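Local coordinates for FAD-binding PCMH-type domain-containing protein (Gibberella zeae, PDB 6YJO) that binds FAD and probably acts as an oxygen-dependent oxidoreductase, with the flavin covalently linked to the protein, at residues 140-145 against 165-170; 155-160 against 232-237. All blocks are in the same frame, centred on the assembly; numbering follows the deposited sequence.

Interaction 1: residues 140-145 against 165-170; sequences ARLGHV and VGIAGH. With FAD (flavin-adenine dinucleotide), chain C.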
loop_
_atom_site.group_PDB
_atom_site.type_symbol
_atom_site.label_atom_id
_atom_site.label_comp_id
_atom_site.label_asym_id
_atom_site.label_seq_id
_atom_site.Cartn_x
_atom_site.Cartn_y
_atom_site.Cartn_z
ATOM N N ALA A 140 -3.531 -13.070 -5.753
ATOM C CA ALA A 140 -2.585 -12.693 -6.791
ATOM C C ALA A 140 -1.650 -11.604 -6.283
ATOM O O ALA A 140 -2.065 -10.676 -5.582
ATOM C CB ALA A 140 -3.324 -12.211 -8.041
ATOM N N ARG A 141 -0.374 -11.730 -6.627
ATOM C CA ARG A 141 0.607 -10.699 -6.340
ATOM C C ARG A 141 0.681 -9.724 -7.511
ATOM O O ARG A 141 0.383 -10.078 -8.655
ATOM C CB ARG A 141 1.972 -11.334 -6.056
ATOM C CG ARG A 141 2.024 -11.996 -4.679
ATOM C CD ARG A 141 3.116 -13.057 -4.534
ATOM N NE ARG A 141 2.843 -13.930 -3.393
ATOM C CZ ARG A 141 3.043 -13.592 -2.123
ATOM N NH1 ARG A 141 3.525 -12.396 -1.817
ATOM N NH2 ARG A 141 2.754 -14.453 -1.155
ATOM N N LEU A 142 1.069 -8.483 -7.207
ATOM C CA LEU A 142 0.977 -7.407 -8.189
ATOM C C LEU A 142 1.675 -7.771 -9.493
ATOM O O LEU A 142 1.165 -7.480 -10.581
ATOM C CB LEU A 142 1.577 -6.122 -7.614
ATOM C CG LEU A 142 0.866 -5.480 -6.422
ATOM C CD1 LEU A 142 1.504 -4.134 -6.126
ATOM C CD2 LEU A 142 -0.626 -5.334 -6.675
ATOM N N GLY A 143 2.843 -8.407 -9.408
ATOM C CA GLY A 143 3.576 -8.729 -10.618
ATOM C C GLY A 143 2.927 -9.835 -11.422
ATOM O O GLY A 143 3.033 -9.857 -12.651
ATOM N N HIS A 144 2.254 -10.768 -10.744
ATOM C CA HIS A 144 1.457 -11.774 -11.435
ATOM C C HIS A 144 0.219 -11.166 -12.079
ATOM O O HIS A 144 -0.284 -11.715 -13.064
ATOM C CB HIS A 144 1.050 -12.886 -10.461
ATOM C CG HIS A 144 0.099 -13.888 -11.041
ATOM N ND1 HIS A 144 0.371 -14.600 -12.191
ATOM C CD2 HIS A 144 -1.117 -14.308 -10.619
ATOM C CE1 HIS A 144 -0.639 -15.409 -12.455
ATOM N NE2 HIS A 144 -1.554 -15.253 -11.516
ATOM N N VAL A 145 -0.266 -10.039 -11.555
ATOM C CA VAL A 145 -1.411 -9.358 -12.149
ATOM C C VAL A 145 -1.000 -8.631 -13.424
ATOM O O VAL A 145 -1.659 -8.750 -14.461
ATOM C CB VAL A 145 -2.042 -8.394 -11.128
ATOM C CG1 VAL A 145 -3.110 -7.530 -11.798
ATOM C CG2 VAL A 145 -2.636 -9.173 -9.968
ATOM N N VAL A 165 3.993 -7.792 -3.676
ATOM C CA VAL A 165 2.887 -7.327 -2.851
ATOM C C VAL A 165 1.600 -8.017 -3.281
ATOM O O VAL A 165 1.361 -8.245 -4.475
ATOM C CB VAL A 165 2.776 -5.795 -2.950
ATOM C CG1 VAL A 165 1.416 -5.307 -2.488
ATOM C CG2 VAL A 165 3.893 -5.143 -2.138
ATOM N N GLY A 166 0.772 -8.379 -2.301
ATOM C CA GLY A 166 -0.503 -9.002 -2.599
ATOM C C GLY A 166 -1.547 -7.982 -3.017
ATOM O O GLY A 166 -1.574 -6.847 -2.542
ATOM N N ILE A 167 -2.423 -8.402 -3.933
ATOM C CA ILE A 167 -3.403 -7.478 -4.495
ATOM C C ILE A 167 -4.412 -7.054 -3.437
ATOM O O ILE A 167 -4.861 -5.902 -3.418
ATOM C CB ILE A 167 -4.097 -8.111 -5.717
ATOM C CG1 ILE A 167 -4.993 -7.086 -6.426
ATOM C CG2 ILE A 167 -4.926 -9.322 -5.313
ATOM C CD1 ILE A 167 -4.233 -5.904 -7.012
ATOM N N ALA A 168 -4.788 -7.971 -2.542
ATOM C CA ALA A 168 -5.837 -7.679 -1.570
ATOM C C ALA A 168 -5.431 -6.535 -0.648
ATOM O O ALA A 168 -6.105 -5.501 -0.584
ATOM C CB ALA A 168 -6.164 -8.936 -0.767
ATOM N N GLY A 169 -4.328 -6.705 0.081
ATOM C CA GLY A 169 -3.885 -5.659 0.986
ATOM C C GLY A 169 -3.548 -4.365 0.274
ATOM O O GLY A 169 -3.777 -3.278 0.810
ATOM N N HIS A 170 -3.008 -4.462 -0.939
ATOM C CA HIS A 170 -2.618 -3.277 -1.694
ATOM C C HIS A 170 -3.833 -2.432 -2.066
ATOM O O HIS A 170 -3.858 -1.218 -1.830
ATOM C CB HIS A 170 -1.852 -3.719 -2.939
ATOM C CG HIS A 170 -1.123 -2.614 -3.638
ATOM N ND1 HIS A 170 -0.092 -1.911 -3.053
ATOM C CD2 HIS A 170 -1.265 -2.106 -4.883
ATOM C CE1 HIS A 170 0.368 -1.014 -3.907
ATOM N NE2 HIS A 170 -0.329 -1.110 -5.025
HETATM P PA FAD C . -0.801 -8.683 3.806
HETATM O O1A FAD C . -0.001 -8.694 5.053
HETATM O O2A FAD C . -1.167 -10.081 3.280
HETATM O O5B FAD C . -2.102 -7.810 3.980
HETATM C C5B FAD C . -2.044 -6.484 4.546
HETATM C C4B FAD C . -3.397 -6.119 5.092
HETATM O O4B FAD C . -4.422 -6.544 4.160
HETATM C C3B FAD C . -3.744 -6.777 6.425
HETATM O O3B FAD C . -4.556 -5.918 7.217
HETATM C C2B FAD C . -4.502 -8.026 5.980
HETATM O O2B FAD C . -5.380 -8.507 6.987
HETATM C C1B FAD C . -5.284 -7.473 4.791
HETATM N N9A FAD C . -5.692 -8.486 3.821
HETATM C C8A FAD C . -4.885 -9.279 3.044
HETATM N N7A FAD C . -5.537 -10.111 2.268
HETATM C C5A FAD C . -6.872 -9.849 2.557
HETATM C C6A FAD C . -8.069 -10.398 2.067
HETATM N N6A FAD C . -8.130 -11.364 1.148
HETATM N N1A FAD C . -9.226 -9.911 2.567
HETATM C C2A FAD C . -9.175 -8.944 3.485
HETATM N N3A FAD C . -8.107 -8.350 4.020
HETATM C C4A FAD C . -6.974 -8.854 3.511
HETATM N N1 FAD C . 2.524 0.383 -1.219
HETATM C C2 FAD C . 2.307 1.380 -2.126
HETATM O O2 FAD C . 1.305 2.102 -2.068
HETATM N N3 FAD C . 3.226 1.595 -3.142
HETATM C C4 FAD C . 4.390 0.882 -3.348
HETATM O O4 FAD C . 5.133 1.163 -4.287
HETATM C C4X FAD C . 4.610 -0.173 -2.378
HETATM N N5 FAD C . 5.686 -0.899 -2.497
HETATM C C5X FAD C . 5.890 -1.911 -1.571
HETATM C C6 FAD C . 7.044 -2.680 -1.656
HETATM C C7 FAD C . 7.284 -3.725 -0.772
HETATM C C7M FAD C . 8.538 -4.547 -0.920
HETATM C C8 FAD C . 6.378 -3.964 0.275
HETATM C C8M FAD C . 6.603 -5.077 1.261
HETATM C C9 FAD C . 5.232 -3.181 0.380
HETATM C C9A FAD C . 4.987 -2.159 -0.527
HETATM N N10 FAD C . 3.832 -1.356 -0.448
HETATM C C10 FAD C . 3.616 -0.347 -1.350
HETATM C "C1'" FAD C . 2.863 -1.542 0.639
HETATM C "C2'" FAD C . 1.689 -2.438 0.276
HETATM O "O2'" FAD C . 0.755 -1.713 -0.524
HETATM C "C3'" FAD C . 0.999 -2.883 1.565
HETATM O "O3'" FAD C . 1.978 -3.495 2.399
HETATM C "C4'" FAD C . -0.150 -3.868 1.363
HETATM O "O4'" FAD C . -1.241 -3.531 2.219
HETATM C "C5'" FAD C . 0.298 -5.284 1.640
HETATM O "O5'" FAD C . -0.674 -6.201 1.103
HETATM P P FAD C . -0.411 -7.745 1.119
HETATM O O1P FAD C . -1.717 -8.492 0.831
HETATM O O2P FAD C . 0.742 -8.059 0.239
HETATM O O3P FAD C . 0.002 -7.945 2.655
#
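Leu142 meets Val165, Ile167 and His170 where two helix starts come together in the PCMH-type FAD-binding domain. Its CD1 sits over the face of the His170 imidazole, 3.7 Å from the ring centroid, in a CH-pi contact. The histidine side chain runs roughly perpendicular to the leucine chain. The same CD1 also touches Val165 CB, and the leucine and valine side chains run together in one direction. The other branch, CD2, meets Ile167 CD1 at 3.7 Å. Two backbone hydrogen bonds join the segments around the single bridge of Arg141 to Gly166. Leu142 N donates to Val165 O at 2.8 Å, and Ile167 N donates to Ala140 O, also at 2.8 Å. Arg141 and Gly166 both occupy N-cap positions, so each bond lies at the entry to a helix.

The far side of 165-170 holds FAD. Gly166 N donates to the phosphate oxygen O2P of FAD at 2.6 Å, and Gly169 N donates to its neighbour O1P. The N-terminal end of the short helix 167-171 thus faces the phosphate, which would probably favour its negative charge slightly. Neither glycine carries a CB that could collide with the cofactor. Val165 CG2 lies 3.5 Å from C9 of the FAD isoalloxazine.

Further out, the extended chain of Arg141 carries its NH1 to Gly164 O and Gly100 O, and its guanidinium makes a cation-pi contact with Tyr339. Ile167 packs on Val136, Leu230 and Phe232 of the neighbouring sheet. His170 has CG anti to its own N (chi1 -167°), which sets one face of the ring against Leu142 CD1 and its ND1 beside the ribityl chain. NE2 of that ring is hydrogen-bonded to Gly160 N. Its ND1 makes a 2.7 Å hydrogen bond with the ribityl hydroxyl O2' of FAD.

Interaction 2: residues 155-160 against 232-237; sequences RAIPHG and FQTFAA. With FAD (flavin-adenine dinucleotide), chain C.
Arg155 lies across Thr234 where the short strand 155-156 pairs with strand 226-236 of an antiparallel sheet. This segment runs on to Gly160, whose CA lies 3.5 Å from FAD O4, linking the sheet to the flavin. The arginine chain bends at chi2 and chi3 (-60° and -66°), which folds the guanidinium back over the opposite backbone. NE and NH2 each take one oxygen of Thr234. NE donates to Thr234 OG1 at 2.8 Å, almost straight and in the guanidinium plane. NH2 donates to Thr234 O, coming from above the carbonyl plane. Ala236 N lies over the centre of one guanidinium face. Thr234 OG1 also bonds to Met132 O.

Ala156 and Phe235 form the hydrogen-bonded pair, with their backbones bonded in both directions. Their side chains share a face of the sheet, and Ala156 CB lies over the Phe235 ring. Pro158 N meets the edge of that ring, and His183 stacks on it.

The Ile157 side chain stands roughly square to Phe232 and packs on Val145 of helix 142-152. Ile157 CG2 touches Phe232 CB at 3.8 Å. Its other branch ends in CD1, over one face of the Phe232 ring, 4.2 Å from the centroid.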
loop_
_atom_site.group_PDB
_atom_site.type_symbol
_atom_site.label_atom_id
_atom_site.label_comp_id
_atom_site.label_asym_id
_atom_site.label_seq_id
_atom_site.Cartn_x
_atom_site.Cartn_y
_atom_site.Cartn_z
ATOM N N ARG A 155 -3.392 -5.124 -21.192
ATOM C CA ARG A 155 -4.123 -4.355 -20.205
ATOM C C ARG A 155 -3.341 -4.320 -18.901
ATOM O O ARG A 155 -2.410 -5.101 -18.684
ATOM C CB ARG A 155 -5.522 -4.946 -19.979
ATOM C CG ARG A 155 -6.322 -5.167 -21.261
ATOM C CD ARG A 155 -6.555 -3.881 -22.042
ATOM N NE ARG A 155 -7.422 -2.947 -21.327
ATOM C CZ ARG A 155 -7.899 -1.819 -21.845
ATOM N NH1 ARG A 155 -7.602 -1.474 -23.091
ATOM N NH2 ARG A 155 -8.682 -1.034 -21.116
ATOM N N ALA A 156 -3.741 -3.398 -18.032
ATOM C CA ALA A 156 -3.011 -3.139 -16.804
ATOM C C ALA A 156 -3.912 -2.379 -15.847
ATOM O O ALA A 156 -4.909 -1.771 -16.249
ATOM C CB ALA A 156 -1.732 -2.342 -17.075
ATOM N N ILE A 157 -3.551 -2.431 -14.569
ATOM C CA ILE A 157 -4.163 -1.577 -13.559
ATOM C C ILE A 157 -3.044 -0.850 -12.820
ATOM O O ILE A 157 -1.898 -1.319 -12.789
ATOM C CB ILE A 157 -5.048 -2.381 -12.578
ATOM C CG1 ILE A 157 -4.262 -3.535 -11.950
ATOM C CG2 ILE A 157 -6.283 -2.921 -13.285
ATOM C CD1 ILE A 157 -5.115 -4.408 -11.040
ATOM N N PRO A 158 -3.346 0.304 -12.227
ATOM C CA PRO A 158 -2.301 1.059 -11.521
ATOM C C PRO A 158 -2.010 0.446 -10.157
ATOM O O PRO A 158 -2.925 0.149 -9.388
ATOM C CB PRO A 158 -2.903 2.460 -11.395
ATOM C CG PRO A 158 -4.384 2.224 -11.367
ATOM C CD PRO A 158 -4.633 1.019 -12.245
ATOM N N HIS A 159 -0.727 0.248 -9.865
ATOM C CA HIS A 159 -0.309 -0.352 -8.604
ATOM C C HIS A 159 1.139 0.040 -8.333
ATOM O O HIS A 159 1.769 0.750 -9.121
ATOM C CB HIS A 159 -0.481 -1.871 -8.643
ATOM C CG HIS A 159 0.153 -2.515 -9.836
ATOM N ND1 HIS A 159 1.507 -2.450 -10.082
ATOM C CD2 HIS A 159 -0.382 -3.221 -10.860
ATOM C CE1 HIS A 159 1.779 -3.096 -11.202
ATOM N NE2 HIS A 159 0.651 -3.574 -11.693
ATOM N N GLY A 160 1.666 -0.448 -7.208
ATOM C CA GLY A 160 2.986 -0.078 -6.747
ATOM C C GLY A 160 4.101 -0.817 -7.459
ATOM O O GLY A 160 3.889 -1.644 -8.346
ATOM N N PHE A 232 -11.597 -5.063 -11.222
ATOM C CA PHE A 232 -11.055 -3.772 -11.624
ATOM C C PHE A 232 -11.330 -3.521 -13.101
ATOM O O PHE A 232 -11.471 -4.457 -13.892
ATOM C CB PHE A 232 -9.534 -3.684 -11.406
ATOM C CG PHE A 232 -9.071 -4.148 -10.054
ATOM C CD1 PHE A 232 -8.904 -3.249 -9.015
ATOM C CD2 PHE A 232 -8.768 -5.481 -9.832
ATOM C CE1 PHE A 232 -8.460 -3.674 -7.778
ATOM C CE2 PHE A 232 -8.326 -5.911 -8.597
ATOM C CZ PHE A 232 -8.172 -5.006 -7.571
ATOM N N GLN A 233 -11.376 -2.238 -13.467
ATOM C CA GLN A 233 -11.470 -1.804 -14.857
ATOM C C GLN A 233 -10.060 -1.455 -15.324
ATOM O O GLN A 233 -9.465 -0.480 -14.852
ATOM C CB GLN A 233 -12.412 -0.610 -14.991
ATOM C CG GLN A 233 -12.804 -0.271 -16.427
ATOM C CD GLN A 233 -13.641 -1.362 -17.077
ATOM O OE1 GLN A 233 -14.492 -1.976 -16.428
ATOM N NE2 GLN A 233 -13.396 -1.615 -18.359
ATOM N N THR A 234 -9.526 -2.254 -16.243
ATOM C CA THR A 234 -8.159 -2.074 -16.705
ATOM C C THR A 234 -8.057 -0.903 -17.679
ATOM O O THR A 234 -9.043 -0.472 -18.289
ATOM C CB THR A 234 -7.643 -3.337 -17.400
ATOM O OG1 THR A 234 -8.279 -3.467 -18.677
ATOM C CG2 THR A 234 -7.935 -4.577 -16.566
ATOM N N PHE A 235 -6.838 -0.390 -17.815
ATOM C CA PHE A 235 -6.485 0.544 -18.872
ATOM C C PHE A 235 -5.484 -0.118 -19.813
ATOM O O PHE A 235 -4.866 -1.134 -19.482
ATOM C CB PHE A 235 -5.909 1.846 -18.295
ATOM C CG PHE A 235 -4.583 1.676 -17.604
ATOM C CD1 PHE A 235 -3.400 1.730 -18.323
ATOM C CD2 PHE A 235 -4.517 1.477 -16.235
ATOM C CE1 PHE A 235 -2.179 1.577 -17.695
ATOM C CE2 PHE A 235 -3.297 1.327 -15.600
ATOM C CZ PHE A 235 -2.127 1.376 -16.331
ATOM N N ALA A 236 -5.337 0.461 -21.001
ATOM C CA ALA A 236 -4.465 -0.126 -22.011
ATOM C C ALA A 236 -3.008 0.111 -21.631
ATOM O O ALA A 236 -2.589 1.259 -21.446
ATOM C CB ALA A 236 -4.763 0.470 -23.385
ATOM N N ALA A 237 -2.244 -0.968 -21.504
ATOM C CA ALA A 237 -0.830 -0.850 -21.174
ATOM C C ALA A 237 -0.140 0.008 -22.228
ATOM O O ALA A 237 -0.179 -0.343 -23.417
ATOM C CB ALA A 237 -0.170 -2.225 -21.101
HETATM P PA FAD C . -0.801 -8.683 3.806
HETATM O O1A FAD C . -0.001 -8.694 5.053
HETATM O O2A FAD C . -1.167 -10.081 3.280
HETATM O O5B FAD C . -2.102 -7.810 3.980
HETATM C C5B FAD C . -2.044 -6.484 4.546
HETATM C C4B FAD C . -3.397 -6.119 5.092
HETATM O O4B FAD C . -4.422 -6.544 4.160
HETATM C C3B FAD C . -3.744 -6.777 6.425
HETATM O O3B FAD C . -4.556 -5.918 7.217
HETATM C C2B FAD C . -4.502 -8.026 5.980
HETATM O O2B FAD C . -5.380 -8.507 6.987
HETATM C C1B FAD C . -5.284 -7.473 4.791
HETATM N N9A FAD C . -5.692 -8.486 3.821
HETATM C C8A FAD C . -4.885 -9.279 3.044
HETATM N N7A FAD C . -5.537 -10.111 2.268
HETATM C C5A FAD C . -6.872 -9.849 2.557
HETATM C C6A FAD C . -8.069 -10.398 2.067
HETATM N N6A FAD C . -8.130 -11.364 1.148
HETATM N N1A FAD C . -9.226 -9.911 2.567
HETATM C C2A FAD C . -9.175 -8.944 3.485
HETATM N N3A FAD C . -8.107 -8.350 4.020
HETATM C C4A FAD C . -6.974 -8.854 3.511
HETATM N N1 FAD C . 2.524 0.383 -1.219
HETATM C C2 FAD C . 2.307 1.380 -2.126
HETATM O O2 FAD C . 1.305 2.102 -2.068
HETATM N N3 FAD C . 3.226 1.595 -3.142
HETATM C C4 FAD C . 4.390 0.882 -3.348
HETATM O O4 FAD C . 5.133 1.163 -4.287
HETATM C C4X FAD C . 4.610 -0.173 -2.378
HETATM N N5 FAD C . 5.686 -0.899 -2.497
HETATM C C5X FAD C . 5.890 -1.911 -1.571
HETATM C C6 FAD C . 7.044 -2.680 -1.656
HETATM C C7 FAD C . 7.284 -3.725 -0.772
HETATM C C7M FAD C . 8.538 -4.547 -0.920
HETATM C C8 FAD C . 6.378 -3.964 0.275
HETATM C C8M FAD C . 6.603 -5.077 1.261
HETATM C C9 FAD C . 5.232 -3.181 0.380
HETATM C C9A FAD C . 4.987 -2.159 -0.527
HETATM N N10 FAD C . 3.832 -1.356 -0.448
HETATM C C10 FAD C . 3.616 -0.347 -1.350
HETATM C "C1'" FAD C . 2.863 -1.542 0.639
HETATM C "C2'" FAD C . 1.689 -2.438 0.276
HETATM O "O2'" FAD C . 0.755 -1.713 -0.524
HETATM C "C3'" FAD C . 0.999 -2.883 1.565
HETATM O "O3'" FAD C . 1.978 -3.495 2.399
HETATM C "C4'" FAD C . -0.150 -3.868 1.363
HETATM O "O4'" FAD C . -1.241 -3.531 2.219
HETATM C "C5'" FAD C . 0.298 -5.284 1.640
HETATM O "O5'" FAD C . -0.674 -6.201 1.103
HETATM P P FAD C . -0.411 -7.745 1.119
HETATM O O1P FAD C . -1.717 -8.492 0.831
HETATM O O2P FAD C . 0.742 -8.059 0.239
HETATM O O3P FAD C . 0.002 -7.945 2.655
#

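In the fold
From the N terminus, the chain passes through 140-145, runs along helix 142-152 and enters 155-160. It then turns back through 165-170. Interaction 1 closes this loop, with 19 residues between its segments. Interaction 2 closes a longer one of 71 residues, when strand 226-236 returns to 155-160. The segments alternate, so the two loops cross and neither nests in the other. Interactions 1 and 2 lie about 12 Å apart, centre to centre. They touch between His170 and the 159-160 end, and between Val145 and Ile157. Interaction 1 joins two helix starts beside FAD. Interaction 2 ties the strand between them to the antiparallel sheet.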